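Local structure of Polyphosphate:AMP phosphotransferase (Meiothermus ruber H328, 5O6M) at residues D[125-128]-D[129-133]. The protein transfers phosphate from inorganic polyphosphate to nucleotides, converting AMP to ADP and ADP to ATP, and also accepts other nucleoside mono- and diphosphates. The protein carries 1 engineered substitution. Sequence-based numbering, arbitrary orientation.
With ATP (adenosine-5'-triphosphate), chain X; PO4 (phosphate ion), chain Z.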
# COMPACT_ATOMS: atom_id res chain seq x y z
N TYR D 125 -4.52 7.66 -18.41
CA TYR D 125 -5.14 8.36 -19.54
C TYR D 125 -6.65 8.48 -19.38
O TYR D 125 -7.24 9.40 -19.95
CB TYR D 125 -4.78 7.65 -20.85
CG TYR D 125 -3.34 7.92 -21.24
CD1 TYR D 125 -2.98 9.09 -21.88
CD2 TYR D 125 -2.34 7.01 -20.93
CE1 TYR D 125 -1.67 9.35 -22.22
CE2 TYR D 125 -1.02 7.26 -21.27
CZ TYR D 125 -0.69 8.44 -21.91
OH TYR D 125 0.62 8.70 -22.26
N GLU D 126 -7.27 7.60 -18.59
CA GLU D 126 -8.69 7.75 -18.30
C GLU D 126 -9.02 9.10 -17.68
O GLU D 126 -10.16 9.56 -17.78
CB GLU D 126 -9.17 6.62 -17.37
CG GLU D 126 -9.10 5.24 -17.99
CD GLU D 126 -10.15 5.02 -19.07
OE1 GLU D 126 -11.21 5.68 -19.00
OE2 GLU D 126 -9.92 4.20 -19.98
N ASP D 127 -8.05 9.76 -17.04
CA ASP D 127 -8.29 11.06 -16.43
C ASP D 127 -8.23 12.21 -17.43
O ASP D 127 -8.37 13.37 -17.02
CB ASP D 127 -7.29 11.29 -15.29
CG ASP D 127 -7.59 10.43 -14.08
OD1 ASP D 127 -8.63 10.67 -13.42
OD2 ASP D 127 -6.80 9.51 -13.78
N VAL D 128 -8.03 11.93 -18.72
CA VAL D 128 -8.24 12.91 -19.77
C VAL D 128 -9.11 12.27 -20.85
O VAL D 128 -9.16 12.76 -21.99
CB VAL D 128 -6.92 13.43 -20.36
CG1 VAL D 128 -6.13 14.19 -19.31
CG2 VAL D 128 -6.12 12.28 -20.97
N LEU D 129 -9.79 11.18 -20.51
CA LEU D 129 -10.69 10.51 -21.44
C LEU D 129 -12.11 10.56 -20.91
O LEU D 129 -12.84 11.53 -21.16
CB LEU D 129 -10.25 9.07 -21.69
CG LEU D 129 -8.92 8.88 -22.42
CD1 LEU D 129 -8.49 7.42 -22.36
CD2 LEU D 129 -9.05 9.33 -23.87
N VAL D 130 -12.52 9.53 -20.18
CA VAL D 130 -13.85 9.55 -19.57
C VAL D 130 -14.02 10.79 -18.70
O VAL D 130 -15.11 11.36 -18.62
CB VAL D 130 -14.11 8.25 -18.77
CG1 VAL D 130 -13.09 8.10 -17.65
CG2 VAL D 130 -15.52 8.25 -18.22
N VAL D 131 -12.94 11.23 -18.04
CA VAL D 131 -13.01 12.44 -17.22
C VAL D 131 -13.32 13.65 -18.09
O VAL D 131 -14.07 14.54 -17.70
CB VAL D 131 -11.71 12.62 -16.43
CG1 VAL D 131 -11.61 14.04 -15.88
CG2 VAL D 131 -11.62 11.60 -15.30
N ARG D 132 -12.72 13.70 -19.29
CA ARG D 132 -12.99 14.80 -20.21
C ARG D 132 -14.36 14.65 -20.88
O ARG D 132 -15.14 15.61 -20.94
CB ARG D 132 -11.88 14.88 -21.26
CG ARG D 132 -12.32 15.44 -22.60
CD ARG D 132 -11.11 15.71 -23.49
NE ARG D 132 -11.48 15.91 -24.88
CZ ARG D 132 -10.73 16.58 -25.76
NH1 ARG D 132 -9.59 17.13 -25.38
NH2 ARG D 132 -11.14 16.71 -27.02
N VAL D 133 -14.66 13.46 -21.40
CA VAL D 133 -15.88 13.27 -22.18
C VAL D 133 -17.11 13.58 -21.33
O VAL D 133 -18.08 14.17 -21.81
CB VAL D 133 -15.94 11.84 -22.75
CG1 VAL D 133 -17.35 11.51 -23.21
CG2 VAL D 133 -14.94 11.69 -23.89
PG ATP X . -13.36 -2.99 -18.46
O1G ATP X . -11.97 -2.42 -18.28
O2G ATP X . -14.17 -2.23 -19.50
O3G ATP X . -13.34 -4.48 -18.83
PB ATP X . -14.61 -3.87 -15.96
O1B ATP X . -16.08 -4.06 -15.93
O2B ATP X . -13.77 -5.13 -16.14
O3B ATP X . -14.18 -2.84 -17.10
PA ATP X . -13.24 -1.86 -14.27
O1A ATP X . -11.80 -2.16 -14.43
O2A ATP X . -13.64 -1.50 -12.84
O3A ATP X . -14.10 -3.15 -14.64
O5' ATP X . -13.66 -0.55 -15.17
C5' ATP X . -14.88 0.16 -14.87
C4' ATP X . -14.88 1.57 -15.42
O4' ATP X . -13.93 2.40 -14.73
C3' ATP X . -14.57 1.72 -16.92
O3' ATP X . -15.76 2.12 -17.61
C2' ATP X . -13.52 2.85 -16.96
O2' ATP X . -13.76 3.80 -17.99
C1' ATP X . -13.73 3.49 -15.60
N9 ATP X . -12.62 4.32 -15.13
C8 ATP X . -11.29 4.02 -15.12
N7 ATP X . -10.51 5.01 -14.74
C5 ATP X . -11.41 6.03 -14.47
C6 ATP X . -11.23 7.36 -14.04
N6 ATP X . -10.03 7.93 -13.84
N1 ATP X . -12.33 8.12 -13.85
C2 ATP X . -13.53 7.58 -14.10
N3 ATP X . -13.82 6.35 -14.53
C4 ATP X . -12.71 5.62 -14.69
P PO4 Z . -8.69 19.22 -28.81
O1 PO4 Z . -8.24 18.04 -29.64
O2 PO4 Z . -10.19 19.17 -28.61
O3 PO4 Z . -8.32 20.49 -29.54
O4 PO4 Z . -8.00 19.20 -27.47
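E126 O accepts two backbone N-H groups where a 3-10 turn passes into helix 130-133. V131 N lies 3.3 Å from E126 O, almost straight out from the carbonyl. L129 N, at 3.2 Å from E126 O, sits above the carbonyl plane instead. L129 holds the N-cap position. Its CG stands beside its own backbone N (chi1 -67°), which lays the side chain against Y125 O and brings CD1 to 4.0 Å from Y125 CB. Q63 and Y210 also touch L129, and this side is buried. The ATP side is close-packed too. E126 CB and CG lie against the imidazole part of adenine, and a bend at chi2 (-71°) turns OE1 to the ribose. OE1 takes a weak bond from ATP O2', while OE2 is held by R122 and Q63. V130 CG1 lies 3.6 Å from ATP C2 and also touches E126 OE1. D127 OD1 accepts a weak bond from ATP N6, 3.1 Å away, and V131 CG2 lies beside OD1. The looser side belongs to R132, which is partly exposed. Its CB rests on V128 O. The extended chain carries NH2 to 3.1 Å from O2 of a phosphate ion, probably from the crystallisation liquor, and NH1 bonds weakly to O4. With an alanine here only the CB contact stays, and the ion is likely to lose both guanidinium bonds. This 3-10 turn and the first turn of helix 130-133 form part of the nucleotide-binding pocket of a PPK2 kinase of the P-loop NTPase clan.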